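Local coordinates for protein methionine gamma-lyase (PDB 1PFF) that belongs to the Cys/Met metabolism family of enzymes, which depend on pyridoxal phosphate, at residues F250-L255 with N305-S310; H266-A271 with Q317-D322; S125-N130 with M198-A203. All coordinates share one frame; numbering follows the deposited sequence.

Contact 1. Residues F250-L255 with N305-S310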
loop_
_atom_site.group_PDB
_atom_site.type_symbol
_atom_site.label_atom_id
_atom_site.label_comp_id
_atom_site.label_asym_id
_atom_site.label_seq_id
_atom_site.Cartn_x
_atom_site.Cartn_y
_atom_site.Cartn_z
ATOM N N PHE A 250 -14.044 31.687 -15.726
ATOM C CA PHE A 250 -14.747 32.533 -16.673
ATOM C C PHE A 250 -16.170 32.787 -16.230
ATOM O O PHE A 250 -16.778 31.956 -15.534
ATOM C CB PHE A 250 -14.670 32.003 -18.122
ATOM C CG PHE A 250 -15.303 30.658 -18.328
ATOM C CD1 PHE A 250 -14.585 29.487 -18.083
ATOM C CD2 PHE A 250 -16.606 30.556 -18.823
ATOM C CE1 PHE A 250 -15.175 28.227 -18.299
ATOM C CE2 PHE A 250 -17.201 29.299 -19.036
ATOM C CZ PHE A 250 -16.481 28.143 -18.775
ATOM N N ASP A 251 -16.672 33.958 -16.614
ATOM C CA ASP A 251 -18.067 34.308 -16.407
ATOM C C ASP A 251 -18.912 33.881 -17.590
ATOM O O ASP A 251 -18.539 34.076 -18.754
ATOM C CB ASP A 251 -18.237 35.810 -16.182
ATOM C CG ASP A 251 -17.675 36.269 -14.861
ATOM O OD1 ASP A 251 -17.571 35.438 -13.925
ATOM O OD2 ASP A 251 -17.297 37.447 -14.675
ATOM N N VAL A 252 -20.046 33.272 -17.275
ATOM C CA VAL A 252 -21.146 33.213 -18.217
ATOM C C VAL A 252 -22.255 34.117 -17.671
ATOM O O VAL A 252 -22.134 34.725 -16.597
ATOM C CB VAL A 252 -21.675 31.783 -18.484
ATOM C CG1 VAL A 252 -20.621 30.928 -19.213
ATOM C CG2 VAL A 252 -22.161 31.110 -17.192
ATOM N N ASP A 253 -23.562 34.423 -18.611
ATOM C CA ASP A 253 -24.616 35.333 -18.206
ATOM C C ASP A 253 -25.544 34.669 -17.188
ATOM O O ASP A 253 -26.648 34.252 -17.532
ATOM C CB ASP A 253 -25.378 35.779 -19.443
ATOM C CG ASP A 253 -26.230 36.992 -19.194
ATOM O OD1 ASP A 253 -26.157 37.577 -18.090
ATOM O OD2 ASP A 253 -27.003 37.433 -20.065
ATOM N N GLY A 254 -25.094 34.580 -15.936
ATOM C CA GLY A 254 -25.958 34.121 -14.854
ATOM C C GLY A 254 -25.834 32.672 -14.420
ATOM O O GLY A 254 -25.335 31.825 -15.160
ATOM N N LEU A 255 -26.320 32.387 -13.212
ATOM C CA LEU A 255 -26.211 31.061 -12.603
ATOM C C LEU A 255 -26.886 29.957 -13.421
ATOM O O LEU A 255 -26.341 28.854 -13.580
ATOM C CB LEU A 255 -26.795 31.083 -11.190
ATOM C CG LEU A 255 -26.703 29.794 -10.370
ATOM C CD1 LEU A 255 -26.481 30.121 -8.891
ATOM C CD2 LEU A 255 -27.948 28.927 -10.557
ATOM N N ASN A 305 -21.935 34.115 -11.424
ATOM C CA ASN A 305 -21.573 33.988 -12.839
ATOM C C ASN A 305 -20.405 33.018 -13.069
ATOM O O ASN A 305 -20.222 32.521 -14.186
ATOM C CB ASN A 305 -21.173 35.348 -13.430
ATOM C CG ASN A 305 -22.284 36.387 -13.384
ATOM O OD1 ASN A 305 -22.014 37.579 -13.182
ATOM N ND2 ASN A 305 -23.525 35.961 -13.609
ATOM N N LEU A 306 -19.619 32.773 -12.018
ATOM C CA LEU A 306 -18.284 32.179 -12.156
ATOM C C LEU A 306 -18.222 30.656 -12.298
ATOM O O LEU A 306 -18.773 29.925 -11.482
ATOM C CB LEU A 306 -17.372 32.614 -11.007
ATOM C CG LEU A 306 -15.878 32.372 -11.265
ATOM C CD1 LEU A 306 -15.300 33.437 -12.198
ATOM C CD2 LEU A 306 -15.112 32.313 -9.950
ATOM N N ILE A 307 -17.533 30.203 -13.346
ATOM C CA ILE A 307 -17.183 28.797 -13.531
ATOM C C ILE A 307 -15.665 28.649 -13.388
ATOM O O ILE A 307 -14.907 29.460 -13.919
ATOM C CB ILE A 307 -17.645 28.294 -14.925
ATOM C CG1 ILE A 307 -19.168 28.258 -15.008
ATOM C CG2 ILE A 307 -17.078 26.895 -15.208
ATOM C CD1 ILE A 307 -19.717 28.169 -16.426
ATOM N N ARG A 308 -15.226 27.627 -12.654
ATOM C CA ARG A 308 -13.797 27.354 -12.505
ATOM C C ARG A 308 -13.473 26.086 -13.255
ATOM O O ARG A 308 -14.157 25.061 -13.095
ATOM C CB ARG A 308 -13.417 27.166 -11.040
ATOM C CG ARG A 308 -13.408 28.427 -10.193
ATOM C CD ARG A 308 -13.042 28.156 -8.734
ATOM N NE ARG A 308 -11.599 28.004 -8.527
ATOM C CZ ARG A 308 -11.033 27.037 -7.804
ATOM N NH1 ARG A 308 -11.776 26.110 -7.204
ATOM N NH2 ARG A 308 -9.713 26.993 -7.677
ATOM N N LEU A 309 -12.420 26.156 -14.063
ATOM C CA LEU A 309 -12.013 25.043 -14.904
ATOM C C LEU A 309 -10.555 24.704 -14.628
ATOM O O LEU A 309 -9.673 25.564 -14.737
ATOM C CB LEU A 309 -12.220 25.401 -16.383
ATOM C CG LEU A 309 -11.577 24.508 -17.455
ATOM C CD1 LEU A 309 -12.129 23.072 -17.400
ATOM C CD2 LEU A 309 -11.792 25.117 -18.834
ATOM N N SER A 310 -10.320 23.451 -14.236
ATOM C CA SER A 310 -8.982 22.930 -14.083
ATOM C C SER A 310 -8.670 22.113 -15.334
ATOM O O SER A 310 -9.240 21.042 -15.532
ATOM C CB SER A 310 -8.922 22.057 -12.829
ATOM O OG SER A 310 -7.671 21.440 -12.704
#

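Contact 2. Residues H266-A271 with Q317-D322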
loop_
_atom_site.group_PDB
_atom_site.type_symbol
_atom_site.label_atom_id
_atom_site.label_comp_id
_atom_site.label_asym_id
_atom_site.label_seq_id
_atom_site.Cartn_x
_atom_site.Cartn_y
_atom_site.Cartn_z
ATOM N N HIS A 266 -18.872 16.689 -20.770
ATOM C CA HIS A 266 -18.749 15.241 -20.802
ATOM C C HIS A 266 -17.302 14.832 -20.512
ATOM O O HIS A 266 -17.031 14.190 -19.491
ATOM C CB HIS A 266 -19.260 14.695 -22.145
ATOM C CG HIS A 266 -20.647 15.157 -22.498
ATOM N ND1 HIS A 266 -21.774 14.403 -22.247
ATOM C CD2 HIS A 266 -21.086 16.301 -23.077
ATOM C CE1 HIS A 266 -22.847 15.059 -22.655
ATOM N NE2 HIS A 266 -22.458 16.214 -23.163
ATOM N N VAL A 267 -16.382 15.235 -21.390
ATOM C CA VAL A 267 -14.950 14.943 -21.247
ATOM C C VAL A 267 -14.376 15.691 -20.042
ATOM O O VAL A 267 -13.587 15.145 -19.260
ATOM C CB VAL A 267 -14.183 15.311 -22.542
ATOM C CG1 VAL A 267 -12.672 15.253 -22.340
ATOM C CG2 VAL A 267 -14.608 14.400 -23.676
ATOM N N VAL A 268 -14.782 16.948 -19.905
ATOM C CA VAL A 268 -14.521 17.718 -18.697
ATOM C C VAL A 268 -15.578 17.321 -17.643
ATOM O O VAL A 268 -16.776 17.486 -17.867
ATOM C CB VAL A 268 -14.580 19.230 -19.006
ATOM C CG1 VAL A 268 -14.237 20.045 -17.781
ATOM C CG2 VAL A 268 -13.642 19.577 -20.162
ATOM N N SER A 269 -15.139 16.778 -16.512
ATOM C CA SER A 269 -16.076 16.274 -15.501
ATOM C C SER A 269 -16.339 17.266 -14.369
ATOM O O SER A 269 -15.475 18.066 -14.016
ATOM C CB SER A 269 -15.582 14.949 -14.914
ATOM O OG SER A 269 -15.079 14.100 -15.928
ATOM N N LEU A 270 -17.542 17.196 -13.801
ATOM C CA LEU A 270 -17.882 17.981 -12.620
ATOM C C LEU A 270 -17.120 17.467 -11.405
ATOM O O LEU A 270 -16.917 16.256 -11.247
ATOM C CB LEU A 270 -19.397 17.950 -12.355
ATOM C CG LEU A 270 -20.367 18.395 -13.452
ATOM C CD1 LEU A 270 -21.812 18.335 -12.943
ATOM C CD2 LEU A 270 -20.058 19.782 -13.951
ATOM N N ALA A 271 -16.676 18.393 -10.562
ATOM C CA ALA A 271 -15.892 18.058 -9.381
ATOM C C ALA A 271 -15.971 19.178 -8.356
ATOM O O ALA A 271 -16.009 20.356 -8.724
ATOM C CB ALA A 271 -14.429 17.795 -9.764
ATOM N N GLN A 317 -7.968 19.423 -28.321
ATOM C CA GLN A 317 -9.106 19.524 -29.231
ATOM C C GLN A 317 -10.353 18.866 -28.635
ATOM O O GLN A 317 -11.443 19.390 -28.787
ATOM C CB GLN A 317 -8.766 18.927 -30.599
ATOM C CG GLN A 317 -9.631 19.447 -31.761
ATOM C CD GLN A 317 -9.887 20.946 -31.697
ATOM O OE1 GLN A 317 -8.948 21.740 -31.759
ATOM N NE2 GLN A 317 -11.156 21.334 -31.550
ATOM N N ASP A 318 -10.178 17.729 -27.954
ATOM C CA ASP A 318 -11.280 17.058 -27.256
ATOM C C ASP A 318 -11.873 17.928 -26.155
ATOM O O ASP A 318 -13.091 17.946 -25.955
ATOM C CB ASP A 318 -10.811 15.755 -26.625
ATOM C CG ASP A 318 -10.428 14.711 -27.642
ATOM O OD1 ASP A 318 -10.897 14.779 -28.803
ATOM O OD2 ASP A 318 -9.662 13.775 -27.344
ATOM N N ILE A 319 -11.005 18.636 -25.436
ATOM C CA ILE A 319 -11.448 19.535 -24.381
ATOM C C ILE A 319 -12.240 20.674 -25.006
ATOM O O ILE A 319 -13.342 20.973 -24.558
ATOM C CB ILE A 319 -10.247 20.082 -23.564
ATOM C CG1 ILE A 319 -9.435 18.930 -22.944
ATOM C CG2 ILE A 319 -10.725 21.069 -22.497
ATOM C CD1 ILE A 319 -8.130 19.389 -22.251
ATOM N N ILE A 320 -11.680 21.291 -26.049
ATOM C CA ILE A 320 -12.349 22.398 -26.734
ATOM C C ILE A 320 -13.689 21.941 -27.329
ATOM O O ILE A 320 -14.698 22.630 -27.184
ATOM C CB ILE A 320 -11.411 23.065 -27.792
ATOM C CG1 ILE A 320 -10.268 23.816 -27.079
ATOM C CG2 ILE A 320 -12.183 24.051 -28.673
ATOM C CD1 ILE A 320 -9.117 24.258 -28.004
ATOM N N ASP A 321 -13.697 20.772 -27.963
ATOM C CA ASP A 321 -14.929 20.217 -28.546
ATOM C C ASP A 321 -16.060 20.114 -27.519
ATOM O O ASP A 321 -17.193 20.505 -27.796
ATOM C CB ASP A 321 -14.661 18.843 -29.190
ATOM C CG ASP A 321 -13.885 18.948 -30.491
ATOM O OD1 ASP A 321 -13.714 20.080 -30.996
ATOM O OD2 ASP A 321 -13.394 17.955 -31.084
ATOM N N ASP A 322 -15.733 19.602 -26.336
ATOM C CA ASP A 322 -16.682 19.423 -25.234
ATOM C C ASP A 322 -17.287 20.753 -24.789
ATOM O O ASP A 322 -18.511 20.889 -24.670
ATOM C CB ASP A 322 -15.963 18.753 -24.059
ATOM C CG ASP A 322 -16.905 18.267 -22.968
ATOM O OD1 ASP A 322 -18.103 18.062 -23.227
ATOM O OD2 ASP A 322 -16.515 18.044 -21.802
#

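Contact 3. Residues S125-N130 with M198-A203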
loop_
_atom_site.group_PDB
_atom_site.type_symbol
_atom_site.label_atom_id
_atom_site.label_comp_id
_atom_site.label_asym_id
_atom_site.label_seq_id
_atom_site.Cartn_x
_atom_site.Cartn_y
_atom_site.Cartn_z
ATOM N N SER A 125 2.931 25.478 -9.123
ATOM C CA SER A 125 3.822 24.314 -8.931
ATOM C C SER A 125 5.295 24.729 -9.079
ATOM O O SER A 125 5.580 25.768 -9.683
ATOM C CB SER A 125 3.483 23.178 -9.914
ATOM O OG SER A 125 4.328 23.243 -11.050
ATOM N N PRO A 126 6.224 23.921 -8.552
ATOM C CA PRO A 126 7.664 24.219 -8.643
ATOM C C PRO A 126 8.152 24.231 -10.095
ATOM O O PRO A 126 9.203 24.808 -10.368
ATOM C CB PRO A 126 8.316 23.053 -7.889
ATOM C CG PRO A 126 7.213 22.501 -7.018
ATOM C CD PRO A 126 5.977 22.639 -7.860
ATOM N N ILE A 127 7.386 23.626 -11.004
ATOM C CA ILE A 127 7.701 23.644 -12.440
ATOM C C ILE A 127 7.593 25.051 -13.053
ATOM O O ILE A 127 8.374 25.399 -13.937
ATOM C CB ILE A 127 6.811 22.619 -13.232
ATOM C CG1 ILE A 127 6.925 21.202 -12.655
ATOM C CG2 ILE A 127 7.154 22.605 -14.740
ATOM C CD1 ILE A 127 8.378 20.669 -12.527
ATOM N N LEU A 128 6.658 25.868 -12.566
ATOM C CA LEU A 128 6.369 27.144 -13.222
ATOM C C LEU A 128 6.858 28.381 -12.476
ATOM O O LEU A 128 7.225 29.374 -13.103
ATOM C CB LEU A 128 4.875 27.264 -13.504
ATOM C CG LEU A 128 4.252 26.170 -14.379
ATOM C CD1 LEU A 128 2.790 26.520 -14.690
ATOM C CD2 LEU A 128 5.055 25.894 -15.652
ATOM N N THR A 129 6.843 28.315 -11.146
ATOM C CA THR A 129 7.283 29.418 -10.290
ATOM C C THR A 129 8.113 28.883 -9.132
ATOM O O THR A 129 7.764 27.871 -8.525
ATOM C CB THR A 129 6.044 30.189 -9.750
ATOM O OG1 THR A 129 5.347 30.775 -10.859
ATOM C CG2 THR A 129 6.450 31.413 -8.890
ATOM N N ASN A 130 9.207 29.578 -8.823
ATOM C CA ASN A 130 9.991 29.267 -7.630
ATOM C C ASN A 130 10.065 30.485 -6.722
ATOM O O ASN A 130 11.020 31.255 -6.806
ATOM C CB ASN A 130 11.389 28.780 -8.027
ATOM C CG ASN A 130 11.334 27.559 -8.933
ATOM O OD1 ASN A 130 11.823 27.583 -10.076
ATOM N ND2 ASN A 130 10.712 26.496 -8.441
ATOM N N MET A 198 6.037 16.925 -17.019
ATOM C CA MET A 198 5.156 16.587 -18.130
ATOM C C MET A 198 3.711 17.047 -17.897
ATOM O O MET A 198 3.113 17.692 -18.754
ATOM C CB MET A 198 5.221 15.068 -18.359
ATOM C CG MET A 198 4.286 14.503 -19.409
ATOM S SD MET A 198 4.162 12.704 -19.122
ATOM C CE MET A 198 2.879 12.624 -17.925
ATOM N N ARG A 199 3.155 16.709 -16.739
ATOM C CA ARG A 199 1.745 16.990 -16.452
ATOM C C ARG A 199 1.465 18.489 -16.306
ATOM O O ARG A 199 0.439 18.990 -16.782
ATOM C CB ARG A 199 1.307 16.231 -15.192
ATOM C CG ARG A 199 0.966 14.741 -15.451
ATOM C CD ARG A 199 0.567 13.926 -14.209
ATOM N NE ARG A 199 1.650 13.825 -13.223
ATOM C CZ ARG A 199 1.765 14.613 -12.153
ATOM N NH1 ARG A 199 0.866 15.572 -11.932
ATOM N NH2 ARG A 199 2.775 14.447 -11.309
ATOM N N VAL A 200 2.371 19.201 -15.642
ATOM C CA VAL A 200 2.192 20.635 -15.436
ATOM C C VAL A 200 2.290 21.402 -16.752
ATOM O O VAL A 200 1.450 22.269 -17.040
ATOM C CB VAL A 200 3.172 21.186 -14.392
ATOM C CG1 VAL A 200 3.279 22.729 -14.476
ATOM C CG2 VAL A 200 2.712 20.782 -13.006
ATOM N N LYS A 201 3.286 21.056 -17.562
ATOM C CA LYS A 201 3.520 21.761 -18.817
ATOM C C LYS A 201 2.467 21.470 -19.880
ATOM O O LYS A 201 1.978 22.393 -20.540
ATOM C CB LYS A 201 4.944 21.481 -19.326
ATOM C CG LYS A 201 6.018 22.032 -18.370
ATOM C CD LYS A 201 7.425 21.932 -18.949
ATOM C CE LYS A 201 8.379 22.812 -18.149
ATOM N NZ LYS A 201 9.777 22.349 -18.266
ATOM N N ARG A 202 2.090 20.205 -20.040
ATOM C CA ARG A 202 1.002 19.884 -20.981
ATOM C C ARG A 202 -0.326 20.524 -20.572
ATOM O O ARG A 202 -1.041 21.052 -21.427
ATOM C CB ARG A 202 0.828 18.378 -21.184
ATOM C CG ARG A 202 -0.209 18.024 -22.295
ATOM C CD ARG A 202 0.325 18.154 -23.731
ATOM N NE ARG A 202 0.762 16.854 -24.257
ATOM C CZ ARG A 202 1.837 16.655 -25.024
ATOM N NH1 ARG A 202 2.609 17.669 -25.389
ATOM N NH2 ARG A 202 2.143 15.428 -25.432
ATOM N N ALA A 203 -0.660 20.475 -19.282
ATOM C CA ALA A 203 -1.891 21.140 -18.819
ATOM C C ALA A 203 -1.862 22.648 -19.084
ATOM O O ALA A 203 -2.863 23.216 -19.542
ATOM C CB ALA A 203 -2.147 20.861 -17.348
#

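Contact 1. Residues F250-L255 with N305-S310
Phe250 and Ile307 sit opposite each other as a hydrogen-bonded antiparallel pair, joining strands 247-251 and 306-310 in the smaller mixed sheet of this pyridoxal-phosphate enzyme. Phe250 N gives its hydrogen to Ile307 O at 3.0 Å, with the donor in the carbonyl plane, and Phe250 O takes a nearly straight bond (172° at the hydrogen) from Ile307 N at 2.9 Å. Above this closed ring of bonds the two side chains meet on the same face of the sheet. With CG set between the backbone N and the carbonyl carbon (chi1 62°), the phenyl ring is carried over Ile307, whose CB makes a CH-pi contact over one ring face, 4.2 Å from the centroid. Ile307 CD1 reaches the rim of the same ring at CE2. Leu327 of helix 316-328 also touches Phe250, while Ala258 and Leu262 of helix 255-263 touch Ile307, so helices cover this face.

Asp251 follows as a non-hydrogen-bonded pair with Leu306, and both side chains turn to the other face. Here OD1 lies 3.5 Å from Leu306 CD1, while OD2 is hydrogen-bonded to the Tyr224 hydroxyl, which holds the other end of the carboxylate.

Val252 N bonds to Asn305 O at 3.2 Å, the donor tilted 27° from that carbonyl plane. Val252 CG2 meets Ile307 CD1 at 3.9 Å, so one methyl group of Ile307 serves both Phe250 and Val252. Beyond, the chain bends at an inverse gamma turn centred on Asp253 and reaches Gly254, which is still beside Asn305 and is the N-cap of helix 255-263. That turn is closed by a weak bond from Gly254 N to Val252 O, 3.0 Å long.

Contact 2. Residues H266-A271 with Q317-D322
Asp322, on helix 316-328, reaches across to the backbone of His266 to Val268 and carries most of this contact. Its CB starts the crossing alongside Val267, 4.2 Å from that residue's CB. The next bond runs straight on from the helix, since CG stands opposite the backbone N (chi1 -168°), and this delivers the carboxylate to the inside of the turn that leads into strand 269-270.

At the tip the two oxygens share the amide of His266, each through the lone pair on the side of the other oxygen: His266 N lies 2.9 Å from OD1 and 2.9 Å from OD2, a forked bond. OD1 also comes to the edge of the His266 imidazole, in the ring plane, with CD2 at 3.5 Å; ring and carboxylate planes are turned 50° apart. OD2 has a second donor, Val268 N at 2.8 Å, which approaches nearly along the C-O axis and makes a straight bond of 167°. Two amides two residues apart therefore hold the carboxylate against rotation, and their N-H groups probably help to stabilise its negative charge at this buried spot.

Next to the carboxylate the contact becomes apolar. Val268 points CG2 at the helix, 3.6 Å from Asp322 OD2. Val268 and Ile319 cross at about a right angle, CG2 to CG2 at 4.0 Å. Ile319 itself continues onto Asn206 and Val210 of helix 183-216, while Val268 leans on Ile281 of the neighbouring strand 280-282. A helix carboxylate gathering backbone N-H groups in this way ties a connecting turn to a helix, here in the layered alpha/beta domain built on the smaller sheet of this family.

Contact 3. Residues S125-N130 with M198-A203
This is a buried, apolar helix-to-helix contact in which Ile127, Leu128 and Ser125 pack against Val200. It lies where the short, weakly bonded helix 125-128, just after strand 116-120 of the large mixed sheet of the alpha/beta fold of this pyridoxal-phosphate family, meets the long helix 183-216. That long helix falls in the chain between the strands of the large sheet and those of the smaller one. No hydrogen bond crosses the contact; its atoms meet by van der Waals packing.

Val200 points straight at the short helix, and its CG1, anti to the backbone N at chi1 163°, makes most of the touches. Leu128 meets it tip to tip, with CG 3.6 Å from CG1, and both leucine methyls lie close to the same carbon. Ile127 crosses Val200 obliquely, its CB 3.7 Å from CG1. From a third direction comes the hydroxyl of Ser125, whose OG is 3.5 Å from Val200 CG2. Ser125 OG accepts from Ile127 N at 3.1 Å, an ST turn.

Beside Val200, the extended chain of Lys201 runs on to a salt bridge between its NZ and Asp197, and the same residue packs on Asn315 of the second subunit. Its aliphatic part is what Ile127 uses, the two side chains crossing at about a right angle, with Ile127 CG2 resting 3.6 Å from Lys201 CE.

How the contacts relate
Contacts 1 and 2 belong to the smaller sheet and its helices, and they interleave along the chain: strand 306-310 of contact 1 runs on to helix 316-328 of contact 2. They touch where Leu309 CD1 packs 3.7 Å from Val268 CG1. Both are partly buried, but contact 1 relies on strand-to-strand amide bonds backed by an aromatic-aliphatic face, whereas contact 2 spends a single carboxylate on a turn nearer the surface. Contact 3 is more deeply placed, lies by the large sheet, and is almost wholly apolar. It touches neither of the others, yet its helix 183-216 also touches Ile319 of contact 2.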